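Local atomic coordinates of trans-2-enoyl-CoA reductase (Treponema denticola ATCC 35405, PDB entry 4GGO), a protein that reduces the carbon-carbon double bond of trans-2-enoyl-CoA substrates such as crotonyl-CoA with NADH, serving fatty acid biosynthesis. Residues Asn18-Lys26 / Ala393-Ile401; Ile160-Pro168 / Ala199-Gly207. All coordinates share one frame; numbering follows the deposited sequence.

Interaction 1. Residues Asn18-Lys26 / Ala393-Ile401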
ATOM      1  N   ASN A  18      -0.462 -18.829   4.726  1.00 37.95           N
ATOM      2  CA  ASN A  18      -1.896 -18.892   4.997  1.00 38.14           C
ATOM      3  C   ASN A  18      -2.473 -17.593   5.559  1.00 41.23           C
ATOM      4  O   ASN A  18      -1.783 -16.578   5.644  1.00 34.04           O
ATOM      5  CB  ASN A  18      -2.209 -20.061   5.933  1.00 37.19           C
ATOM      6  CG  ASN A  18      -1.443 -19.983   7.236  1.00 36.37           C
ATOM      7  OD1 ASN A  18      -0.409 -19.323   7.323  1.00 39.32           O
ATOM      8  ND2 ASN A  18      -1.946 -20.663   8.260  1.00 35.92           N
ATOM      9  N   ALA A  19      -3.747 -17.632   5.937  1.00 35.40           N
ATOM     10  CA  ALA A  19      -4.420 -16.455   6.472  1.00 36.34           C
ATOM     11  C   ALA A  19      -5.562 -16.840   7.406  1.00 38.86           C
ATOM     12  O   ALA A  19      -6.204 -17.874   7.224  1.00 39.30           O
ATOM     13  CB  ALA A  19      -4.933 -15.579   5.339  1.00 31.27           C
ATOM     14  N   HIS A  20      -5.806 -16.001   8.407  1.00 30.92           N
ATOM     15  CA  HIS A  20      -6.889 -16.229   9.353  1.00 32.27           C
ATOM     16  C   HIS A  20      -8.095 -15.378   8.966  1.00 32.69           C
ATOM     17  O   HIS A  20      -8.025 -14.150   9.001  1.00 31.45           O
ATOM     18  CB  HIS A  20      -6.432 -15.887  10.772  1.00 32.86           C
ATOM     19  CG  HIS A  20      -7.223 -16.570  11.844  1.00 39.66           C
ATOM     20  ND1 HIS A  20      -8.424 -16.079  12.311  1.00 37.35           N
ATOM     21  CD2 HIS A  20      -6.983 -17.702  12.545  1.00 37.76           C
ATOM     22  CE1 HIS A  20      -8.890 -16.881  13.252  1.00 42.57           C
ATOM     23  NE2 HIS A  20      -8.034 -17.874  13.413  1.00 44.32           N
ATOM     24  N   PRO A  21      -9.204 -16.032   8.586  1.00 31.99           N
ATOM     25  CA  PRO A  21     -10.413 -15.360   8.095  1.00 34.79           C
ATOM     26  C   PRO A  21     -10.976 -14.330   9.073  1.00 32.61           C
ATOM     27  O   PRO A  21     -11.248 -13.199   8.675  1.00 33.55           O
ATOM     28  CB  PRO A  21     -11.406 -16.514   7.918  1.00 37.05           C
ATOM     29  CG  PRO A  21     -10.547 -17.711   7.698  1.00 37.45           C
ATOM     30  CD  PRO A  21      -9.345 -17.499   8.567  1.00 35.74           C
ATOM     31  N   GLN A  22     -11.147 -14.719  10.332  1.00 33.83           N
ATOM     32  CA  GLN A  22     -11.711 -13.819  11.334  1.00 34.74           C
ATOM     33  C   GLN A  22     -10.729 -12.710  11.695  1.00 33.90           C
ATOM     34  O   GLN A  22     -11.129 -11.577  11.963  1.00 34.98           O
ATOM     35  CB  GLN A  22     -12.129 -14.587  12.591  1.00 38.03           C
ATOM     36  CG  GLN A  22     -13.338 -15.494  12.405  1.00 42.59           C
ATOM     37  CD  GLN A  22     -13.024 -16.732  11.589  1.00 40.41           C
ATOM     38  OE1 GLN A  22     -13.557 -16.919  10.495  1.00 45.77           O
ATOM     39  NE2 GLN A  22     -12.152 -17.584  12.116  1.00 42.32           N
ATOM     40  N   GLY A  23      -9.444 -13.047  11.704  1.00 30.96           N
ATOM     41  CA  GLY A  23      -8.402 -12.080  11.992  1.00 27.92           C
ATOM     42  C   GLY A  23      -8.350 -10.982  10.950  1.00 33.88           C
ATOM     43  O   GLY A  23      -8.182  -9.807  11.280  1.00 33.21           O
ATOM     44  N   CYS A  24      -8.491 -11.366   9.685  1.00 25.61           N
ATOM     45  CA  CYS A  24      -8.532 -10.401   8.593  1.00 25.55           C
ATOM     46  C   CYS A  24      -9.752  -9.496   8.727  1.00 32.18           C
ATOM     47  O   CYS A  24      -9.671  -8.287   8.503  1.00 28.88           O
ATOM     48  CB  CYS A  24      -8.551 -11.115   7.240  1.00 29.67           C
ATOM     49  SG  CYS A  24      -7.019 -11.987   6.831  1.00 28.23           S
ATOM     50  N   LYS A  25     -10.882 -10.093   9.095  1.00 32.70           N
ATOM     51  CA  LYS A  25     -12.122  -9.351   9.295  1.00 32.48           C
ATOM     52  C   LYS A  25     -11.964  -8.311  10.399  1.00 31.24           C
ATOM     53  O   LYS A  25     -12.322  -7.147  10.225  1.00 27.44           O
ATOM     54  CB  LYS A  25     -13.266 -10.307   9.638  1.00 28.09           C
ATOM     55  CG  LYS A  25     -14.569  -9.612   9.999  1.00 36.04           C
ATOM     56  CD  LYS A  25     -15.654 -10.621  10.346  1.00 41.99           C
ATOM     57  CE  LYS A  25     -16.972  -9.929  10.668  1.00 51.16           C
ATOM     58  NZ  LYS A  25     -18.054 -10.907  10.972  1.00 58.54           N
ATOM     59  N   LYS A  26     -11.422  -8.743  11.533  1.00 27.18           N
ATOM     60  CA  LYS A  26     -11.192  -7.857  12.669  1.00 34.79           C
ATOM     61  C   LYS A  26     -10.236  -6.728  12.295  1.00 33.86           C
ATOM     62  O   LYS A  26     -10.397  -5.592  12.742  1.00 32.98           O
ATOM     63  CB  LYS A  26     -10.637  -8.650  13.854  1.00 33.51           C
ATOM     64  CG  LYS A  26     -10.375  -7.828  15.107  1.00 33.79           C
ATOM     65  CD  LYS A  26     -11.649  -7.203  15.647  1.00 34.66           C
ATOM     66  CE  LYS A  26     -11.462  -6.738  17.083  1.00 36.92           C
ATOM     67  NZ  LYS A  26     -10.279  -5.846  17.238  1.00 43.78           N
ATOM     68  N   ALA A 393      -9.318 -21.082  19.057  1.00 58.34           N
ATOM     69  CA  ALA A 393     -10.564 -21.563  18.483  1.00 57.16           C
ATOM     70  C   ALA A 393     -10.308 -21.936  17.029  1.00 61.64           C
ATOM     71  O   ALA A 393      -9.666 -21.184  16.295  1.00 62.38           O
ATOM     72  CB  ALA A 393     -11.639 -20.495  18.578  1.00 59.41           C
ATOM     73  N   GLU A 394     -10.813 -23.091  16.608  1.00 60.21           N
ATOM     74  CA  GLU A 394     -10.552 -23.575  15.255  1.00 61.89           C
ATOM     75  C   GLU A 394     -11.492 -22.968  14.215  1.00 57.52           C
ATOM     76  O   GLU A 394     -12.644 -22.651  14.511  1.00 50.34           O
ATOM     77  CB  GLU A 394     -10.601 -25.107  15.198  1.00 64.74           C
ATOM     78  CG  GLU A 394     -11.994 -25.704  15.076  1.00 70.37           C
ATOM     79  CD  GLU A 394     -11.979 -27.222  15.066  1.00 73.03           C
ATOM     80  OE1 GLU A 394     -12.905 -27.829  15.642  1.00 77.18           O
ATOM     81  OE2 GLU A 394     -11.046 -27.808  14.476  1.00 73.60           O
ATOM     82  N   VAL A 395     -10.981 -22.804  12.999  1.00 54.64           N
ATOM     83  CA  VAL A 395     -11.762 -22.256  11.898  1.00 52.69           C
ATOM     84  C   VAL A 395     -12.535 -23.366  11.189  1.00 58.97           C
ATOM     85  O   VAL A 395     -11.951 -24.345  10.726  1.00 50.45           O
ATOM     86  CB  VAL A 395     -10.862 -21.519  10.889  1.00 50.44           C
ATOM     87  CG1 VAL A 395     -11.691 -20.951   9.748  1.00 49.55           C
ATOM     88  CG2 VAL A 395     -10.086 -20.413  11.589  1.00 51.22           C
ATOM     89  N   GLU A 396     -13.853 -23.205  11.115  1.00 56.60           N
ATOM     90  CA  GLU A 396     -14.730 -24.227  10.555  1.00 55.03           C
ATOM     91  C   GLU A 396     -14.547 -24.390   9.046  1.00 59.24           C
ATOM     92  O   GLU A 396     -14.405 -25.507   8.550  1.00 62.56           O
ATOM     93  CB  GLU A 396     -16.188 -23.911  10.899  1.00 61.10           C
ATOM     94  CG  GLU A 396     -16.446 -23.848  12.399  1.00 62.19           C
ATOM     95  CD  GLU A 396     -17.722 -23.110  12.750  1.00 72.01           C
ATOM     96  OE1 GLU A 396     -17.665 -22.207  13.612  1.00 74.37           O
ATOM     97  OE2 GLU A 396     -18.780 -23.433  12.172  1.00 72.96           O
ATOM     98  N   ARG A 397     -14.547 -23.275   8.324  1.00 55.81           N
ATOM     99  CA  ARG A 397     -14.307 -23.302   6.883  1.00 55.00           C
ATOM    100  C   ARG A 397     -13.623 -22.025   6.397  1.00 51.10           C
ATOM    101  O   ARG A 397     -13.557 -21.033   7.124  1.00 49.61           O
ATOM    102  CB  ARG A 397     -15.608 -23.560   6.116  1.00 56.00           C
ATOM    103  CG  ARG A 397     -16.742 -22.605   6.443  1.00 55.92           C
ATOM    104  CD  ARG A 397     -18.054 -23.122   5.870  1.00 53.96           C
ATOM    105  NE  ARG A 397     -17.960 -23.374   4.435  1.00 59.59           N
ATOM    106  CZ  ARG A 397     -18.771 -24.185   3.762  1.00 60.59           C
ATOM    107  NH1 ARG A 397     -19.737 -24.835   4.396  1.00 67.21           N
ATOM    108  NH2 ARG A 397     -18.611 -24.353   2.457  1.00 59.23           N
ATOM    109  N   PHE A 398     -13.119 -22.052   5.168  1.00 43.99           N
ATOM    110  CA  PHE A 398     -12.271 -20.970   4.676  1.00 47.97           C
ATOM    111  C   PHE A 398     -12.842 -20.218   3.475  1.00 44.93           C
ATOM    112  O   PHE A 398     -12.117 -19.496   2.792  1.00 44.12           O
ATOM    113  CB  PHE A 398     -10.884 -21.509   4.328  1.00 41.74           C
ATOM    114  CG  PHE A 398     -10.173 -22.146   5.484  1.00 43.39           C
ATOM    115  CD1 PHE A 398      -9.380 -21.386   6.326  1.00 45.63           C
ATOM    116  CD2 PHE A 398     -10.296 -23.503   5.729  1.00 45.12           C
ATOM    117  CE1 PHE A 398      -8.724 -21.966   7.392  1.00 48.98           C
ATOM    118  CE2 PHE A 398      -9.642 -24.091   6.796  1.00 48.51           C
ATOM    119  CZ  PHE A 398      -8.855 -23.321   7.628  1.00 50.20           C
ATOM    120  N   ASP A 399     -14.133 -20.385   3.220  1.00 45.20           N
ATOM    121  CA  ASP A 399     -14.777 -19.686   2.116  1.00 46.76           C
ATOM    122  C   ASP A 399     -15.757 -18.633   2.620  1.00 41.70           C
ATOM    123  O   ASP A 399     -16.645 -18.202   1.885  1.00 47.49           O
ATOM    124  CB  ASP A 399     -15.493 -20.679   1.197  1.00 48.40           C
ATOM    125  CG  ASP A 399     -16.406 -21.618   1.957  1.00 50.67           C
ATOM    126  OD1 ASP A 399     -16.194 -21.802   3.174  1.00 47.76           O
ATOM    127  OD2 ASP A 399     -17.336 -22.175   1.336  1.00 55.01           O
ATOM    128  N   ARG A 400     -15.583 -18.219   3.873  1.00 46.29           N
ATOM    129  CA  ARG A 400     -16.498 -17.272   4.508  1.00 47.86           C
ATOM    130  C   ARG A 400     -15.836 -16.423   5.595  1.00 52.68           C
ATOM    131  O   ARG A 400     -14.764 -16.765   6.099  1.00 49.65           O
ATOM    132  CB  ARG A 400     -17.697 -18.015   5.105  1.00 48.42           C
ATOM    133  CG  ARG A 400     -18.867 -18.174   4.153  1.00 55.73           C
ATOM    134  CD  ARG A 400     -19.434 -19.582   4.187  1.00 54.37           C
ATOM    135  NE  ARG A 400     -20.498 -19.752   3.203  1.00 58.95           N
ATOM    136  CZ  ARG A 400     -20.291 -20.021   1.918  1.00 62.91           C
ATOM    137  NH1 ARG A 400     -19.056 -20.149   1.454  1.00 56.31           N
ATOM    138  NH2 ARG A 400     -21.320 -20.160   1.094  1.00 65.39           N
ATOM    139  N   ILE A 401     -16.486 -15.314   5.936  1.00 44.97           N
ATOM    140  CA  ILE A 401     -16.074 -14.475   7.058  1.00 57.84           C
ATOM    141  C   ILE A 401     -14.684 -13.874   6.858  1.00 54.46           C
ATOM    142  O   ILE A 401     -14.481 -13.063   5.952  1.00 54.22           O
ATOM    143  CB  ILE A 401     -16.166 -15.244   8.398  1.00 54.64           C
ATOM    144  CG1 ILE A 401     -17.588 -15.785   8.592  1.00 53.51           C
ATOM    145  CG2 ILE A 401     -15.778 -14.354   9.553  1.00 49.93           C
ATOM    146  CD1 ILE A 401     -17.829 -16.493   9.915  1.00 60.07           C
TER
HETATM  147  O   HOH W   1      -7.208 -20.585  15.106  1.00 50.60           O
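V395 CG1 points at the CG corner of the P21 ring, 4.0 Å from P21 CG. The same CG1 sits above one face of the F398 ring, offset toward the rim, while P21 CG approaches F398 CD1 obliquely at 4.1 Å, so proline, valine and phenylalanine close one apolar cluster. The second branch of V395 serves the polar side chains: CG2 is 3.5 Å from Q22 NE2 and 3.7 Å from H20 NE2. Q22 reaches it because its chain bends at CB-CG (chi2 73°), and its amide then lies between V395 and I401, with OE1 3.5 Å from I401 CG2. That methyl also meets K25 CD, at 3.8 Å, part way along a fully extended lysine chain. H20 turns its CG anti to the backbone N (chi1 -157°), which brings ND1 back over the first helical turn to accept from G23 N at 3.3 Å, close to the ring plane. No direct hydrogen bond joins the segments. Y98 of helix 95-110 touches P21 and donates its hydroxyl proton to F398 O. The arrangement is that of a histidine N-capped helix start, helix 21-38, covered by the irregular C-terminal tail of the chain.

Interaction 2. Residues Ile160-Pro168 / Ala199-Gly207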
ATOM      1  N   ILE A 160       3.495 -10.607 -23.043  1.00 42.82           N
ATOM      2  CA  ILE A 160       4.746 -10.956 -22.375  1.00 49.10           C
ATOM      3  C   ILE A 160       4.677 -10.651 -20.881  1.00 46.51           C
ATOM      4  O   ILE A 160       4.265  -9.561 -20.482  1.00 37.10           O
ATOM      5  CB  ILE A 160       5.937 -10.181 -22.982  1.00 48.51           C
ATOM      6  CG1 ILE A 160       5.918 -10.273 -24.511  1.00 51.20           C
ATOM      7  CG2 ILE A 160       7.249 -10.702 -22.428  1.00 42.29           C
ATOM      8  CD1 ILE A 160       6.849  -9.290 -25.206  1.00 53.48           C
ATOM      9  N   MET A 161       5.079 -11.615 -20.057  1.00 42.83           N
ATOM     10  CA  MET A 161       5.117 -11.413 -18.613  1.00 41.08           C
ATOM     11  C   MET A 161       6.457 -10.815 -18.203  1.00 49.27           C
ATOM     12  O   MET A 161       7.509 -11.256 -18.664  1.00 52.51           O
ATOM     13  CB  MET A 161       4.882 -12.730 -17.870  1.00 41.23           C
ATOM     14  CG  MET A 161       4.547 -12.554 -16.391  1.00 45.09           C
ATOM     15  SD  MET A 161       4.380 -14.115 -15.503  1.00 71.74           S
ATOM     16  CE  MET A 161       6.071 -14.707 -15.538  1.00 61.88           C
ATOM     17  N   HIS A 162       6.411  -9.810 -17.335  1.00 41.48           N
ATOM     18  CA  HIS A 162       7.622  -9.149 -16.862  1.00 38.28           C
ATOM     19  C   HIS A 162       7.792  -9.341 -15.360  1.00 33.80           C
ATOM     20  O   HIS A 162       6.817  -9.315 -14.611  1.00 34.85           O
ATOM     21  CB  HIS A 162       7.581  -7.658 -17.199  1.00 38.32           C
ATOM     22  CG  HIS A 162       7.517  -7.373 -18.666  1.00 40.08           C
ATOM     23  ND1 HIS A 162       8.614  -7.480 -19.493  1.00 40.90           N
ATOM     24  CD2 HIS A 162       6.487  -6.982 -19.455  1.00 43.42           C
ATOM     25  CE1 HIS A 162       8.264  -7.168 -20.727  1.00 42.88           C
ATOM     26  NE2 HIS A 162       6.979  -6.861 -20.732  1.00 46.84           N
ATOM     27  N   LYS A 163       9.033  -9.536 -14.928  1.00 39.46           N
ATOM     28  CA  LYS A 163       9.336  -9.735 -13.515  1.00 32.92           C
ATOM     29  C   LYS A 163      10.221  -8.615 -12.974  1.00 33.69           C
ATOM     30  O   LYS A 163      11.261  -8.300 -13.552  1.00 35.94           O
ATOM     31  CB  LYS A 163      10.010 -11.093 -13.301  1.00 37.35           C
ATOM     32  CG  LYS A 163       9.039 -12.261 -13.255  1.00 47.56           C
ATOM     33  CD  LYS A 163       9.757 -13.600 -13.291  1.00 52.87           C
ATOM     34  CE  LYS A 163       9.729 -14.200 -14.690  1.00 43.71           C
ATOM     35  NZ  LYS A 163      10.374 -15.541 -14.733  1.00 46.21           N
ATOM     36  N   SER A 164       9.801  -8.014 -11.866  1.00 33.22           N
ATOM     37  CA  SER A 164      10.566  -6.935 -11.251  1.00 31.84           C
ATOM     38  C   SER A 164      11.628  -7.479 -10.304  1.00 34.77           C
ATOM     39  O   SER A 164      11.472  -8.562  -9.738  1.00 36.72           O
ATOM     40  CB  SER A 164       9.640  -5.975 -10.500  1.00 36.59           C
ATOM     41  OG  SER A 164       9.028  -6.617  -9.394  1.00 38.25           O
ATOM     42  N   VAL A 165      12.711  -6.726 -10.144  1.00 36.04           N
ATOM     43  CA  VAL A 165      13.751  -7.068  -9.183  1.00 36.09           C
ATOM     44  C   VAL A 165      14.026  -5.880  -8.264  1.00 32.00           C
ATOM     45  O   VAL A 165      13.718  -4.737  -8.603  1.00 36.76           O
ATOM     46  CB  VAL A 165      15.065  -7.484  -9.876  1.00 38.11           C
ATOM     47  CG1 VAL A 165      14.816  -8.625 -10.855  1.00 42.74           C
ATOM     48  CG2 VAL A 165      15.696  -6.294 -10.584  1.00 35.23           C
ATOM     49  N   LEU A 166      14.597  -6.158  -7.097  1.00 32.69           N
ATOM     50  CA  LEU A 166      14.947  -5.113  -6.144  1.00 36.51           C
ATOM     51  C   LEU A 166      16.457  -5.093  -5.957  1.00 34.15           C
ATOM     52  O   LEU A 166      16.977  -5.651  -4.990  1.00 36.86           O
ATOM     53  CB  LEU A 166      14.267  -5.369  -4.800  1.00 36.57           C
ATOM     54  CG  LEU A 166      12.769  -5.676  -4.829  1.00 39.80           C
ATOM     55  CD1 LEU A 166      12.244  -5.898  -3.420  1.00 43.96           C
ATOM     56  CD2 LEU A 166      12.000  -4.563  -5.521  1.00 43.28           C
ATOM     57  N   LYS A 167      17.162  -4.455  -6.887  1.00 28.80           N
ATOM     58  CA  LYS A 167      18.620  -4.523  -6.914  1.00 32.13           C
ATOM     59  C   LYS A 167      19.264  -3.188  -7.304  1.00 33.14           C
ATOM     60  O   LYS A 167      18.632  -2.360  -7.960  1.00 31.30           O
ATOM     61  CB  LYS A 167      19.072  -5.650  -7.856  1.00 33.36           C
ATOM     62  CG  LYS A 167      18.715  -7.047  -7.348  1.00 34.55           C
ATOM     63  CD  LYS A 167      19.355  -8.163  -8.158  1.00 38.97           C
ATOM     64  CE  LYS A 167      18.778  -8.261  -9.551  1.00 44.16           C
ATOM     65  NZ  LYS A 167      19.115  -9.582 -10.156  1.00 47.41           N
ATOM     66  N   PRO A 168      20.524  -2.971  -6.891  1.00 26.18           N
ATOM     67  CA  PRO A 168      21.229  -1.731  -7.234  1.00 32.17           C
ATOM     68  C   PRO A 168      21.842  -1.792  -8.629  1.00 36.20           C
ATOM     69  O   PRO A 168      21.684  -2.790  -9.331  1.00 39.01           O
ATOM     70  CB  PRO A 168      22.343  -1.679  -6.192  1.00 35.58           C
ATOM     71  CG  PRO A 168      22.662  -3.112  -5.950  1.00 39.58           C
ATOM     72  CD  PRO A 168      21.340  -3.836  -6.019  1.00 30.68           C
ATOM     73  N   ALA A 199      14.710  -2.784 -17.139  1.00 35.06           N
ATOM     74  CA  ALA A 199      13.570  -2.483 -17.995  1.00 34.73           C
ATOM     75  C   ALA A 199      12.312  -3.178 -17.489  1.00 37.50           C
ATOM     76  O   ALA A 199      11.231  -2.590 -17.467  1.00 36.68           O
ATOM     77  CB  ALA A 199      13.861  -2.893 -19.431  1.00 32.75           C
ATOM     78  N   ALA A 200      12.467  -4.433 -17.077  1.00 31.97           N
ATOM     79  CA  ALA A 200      11.352  -5.223 -16.571  1.00 34.26           C
ATOM     80  C   ALA A 200      10.761  -4.615 -15.303  1.00 31.56           C
ATOM     81  O   ALA A 200       9.544  -4.595 -15.123  1.00 37.01           O
ATOM     82  CB  ALA A 200      11.791  -6.659 -16.318  1.00 32.06           C
ATOM     83  N   THR A 201      11.629  -4.118 -14.426  1.00 34.69           N
ATOM     84  CA  THR A 201      11.189  -3.501 -13.179  1.00 34.51           C
ATOM     85  C   THR A 201      10.359  -2.249 -13.451  1.00 27.75           C
ATOM     86  O   THR A 201       9.329  -2.028 -12.815  1.00 31.41           O
ATOM     87  CB  THR A 201      12.384  -3.154 -12.270  1.00 33.97           C
ATOM     88  OG1 THR A 201      13.108  -4.351 -11.958  1.00 32.87           O
ATOM     89  CG2 THR A 201      11.909  -2.507 -10.976  1.00 35.72           C
ATOM     90  N   VAL A 202      10.807  -1.441 -14.407  1.00 25.63           N
ATOM     91  CA  VAL A 202      10.066  -0.253 -14.819  1.00 28.77           C
ATOM     92  C   VAL A 202       8.732  -0.647 -15.448  1.00 29.91           C
ATOM     93  O   VAL A 202       7.711   0.009 -15.231  1.00 29.13           O
ATOM     94  CB  VAL A 202      10.879   0.604 -15.814  1.00 32.54           C
ATOM     95  CG1 VAL A 202      10.050   1.772 -16.326  1.00 26.21           C
ATOM     96  CG2 VAL A 202      12.160   1.104 -15.161  1.00 29.93           C
ATOM     97  N   LYS A 203       8.747  -1.729 -16.221  1.00 30.08           N
ATOM     98  CA  LYS A 203       7.536  -2.252 -16.847  1.00 32.54           C
ATOM     99  C   LYS A 203       6.491  -2.626 -15.805  1.00 29.73           C
ATOM    100  O   LYS A 203       5.294  -2.432 -16.015  1.00 32.09           O
ATOM    101  CB  LYS A 203       7.866  -3.476 -17.706  1.00 36.67           C
ATOM    102  CG  LYS A 203       7.974  -3.191 -19.193  1.00 36.29           C
ATOM    103  CD  LYS A 203       6.623  -2.807 -19.773  1.00 41.78           C
ATOM    104  CE  LYS A 203       6.711  -2.553 -21.268  1.00 50.25           C
ATOM    105  NZ  LYS A 203       5.398  -2.141 -21.837  1.00 37.54           N
ATOM    106  N   VAL A 204       6.952  -3.156 -14.678  1.00 29.96           N
ATOM    107  CA  VAL A 204       6.057  -3.643 -13.637  1.00 31.11           C
ATOM    108  C   VAL A 204       5.712  -2.571 -12.601  1.00 32.28           C
ATOM    109  O   VAL A 204       4.556  -2.439 -12.196  1.00 29.80           O
ATOM    110  CB  VAL A 204       6.655  -4.876 -12.924  1.00 30.30           C
ATOM    111  CG1 VAL A 204       5.739  -5.350 -11.811  1.00 28.48           C
ATOM    112  CG2 VAL A 204       6.904  -5.996 -13.922  1.00 31.23           C
ATOM    113  N   MET A 205       6.710  -1.798 -12.186  1.00 28.49           N
ATOM    114  CA  MET A 205       6.529  -0.853 -11.086  1.00 31.99           C
ATOM    115  C   MET A 205       6.435   0.613 -11.519  1.00 32.52           C
ATOM    116  O   MET A 205       6.236   1.497 -10.687  1.00 33.40           O
ATOM    117  CB  MET A 205       7.644  -1.026 -10.052  1.00 32.18           C
ATOM    118  CG  MET A 205       7.738  -2.432  -9.481  1.00 33.19           C
ATOM    119  SD  MET A 205       9.077  -2.605  -8.288  1.00 45.15           S
ATOM    120  CE  MET A 205       8.586  -1.404  -7.052  1.00 54.33           C
ATOM    121  N   GLY A 206       6.575   0.868 -12.816  1.00 30.20           N
ATOM    122  CA  GLY A 206       6.467   2.221 -13.335  1.00 25.74           C
ATOM    123  C   GLY A 206       5.026   2.689 -13.428  1.00 25.01           C
ATOM    124  O   GLY A 206       4.149   2.164 -12.742  1.00 30.38           O
ATOM    125  N   GLY A 207       4.775   3.669 -14.289  1.00 24.37           N
ATOM    126  CA  GLY A 207       3.450   4.255 -14.399  1.00 26.93           C
ATOM    127  C   GLY A 207       2.695   3.940 -15.679  1.00 30.04           C
ATOM    128  O   GLY A 207       1.758   4.654 -16.036  1.00 31.87           O
TER
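K203 lays its aliphatic chain over one face of the H162 imidazole, and the lysine can be followed atom by atom. K203 CB stands over that face, 4.0 Å from H162 CG. CG comes next, 4.0 Å from the ring centroid and only 8° off the ring normal, a CH-pi contact. CD remains beside the far part of the ring, 4.2 Å from H162 NE2. A bend at CB-CG lays the chain across the imidazole before CE carries NZ beyond it, to salt bridges with E208 and D155.

The axis of strand 161-163 passes 7.0 Å from that of the helical segment 199-205, at 107° between their directions. This strand pairs antiparallel with strand 152-154 in a two-stranded hairpin, separate from the parallel Rossmann-type sheet, and helix 195-205 packs against it. V204 CG2 fits against the strand backbone, 3.4 Å from H162 O, and A200 CB lies close to K163 O.

Past the strand, V165 N donates to T201 OG1 at 3.0 Å and an almost straight 174°. T201 holds OG1 anti to its carbonyl carbon, and there the hydroxyl accepts from V165 N and donates to E197 O, one turn back in its own helix. S164 CB packs against V204 CB, while its OG bonds P151 O. Farther along, L166 CD2 makes a looser contact with M205 SD, and the L166 side chain lies about 6 Å from that of Y244, the inferred proton donor.

Overall arrangement
The two contacts share no helix or strand: their centres are 33 Å apart and their nearest atoms about 20 Å. Interaction 1 is partly buried and joins the C-terminal tail to a helix near the N-terminus, away from the annotated sites. Interaction 2 is a surface contact with 30 residues between its segments, against 366 in interaction 1, inside the catalytic region and with one end near the active site. Across 18-26/393-401 no hydrogen bond is found; apolar groups meet each other, the Q22 amide and the H20 imidazole in van der Waals contact. Across 160-168/199-207 a direct backbone-to-hydroxyl bond and a CH-pi contact add directional links to comparable buried area, 412 against 381 Å².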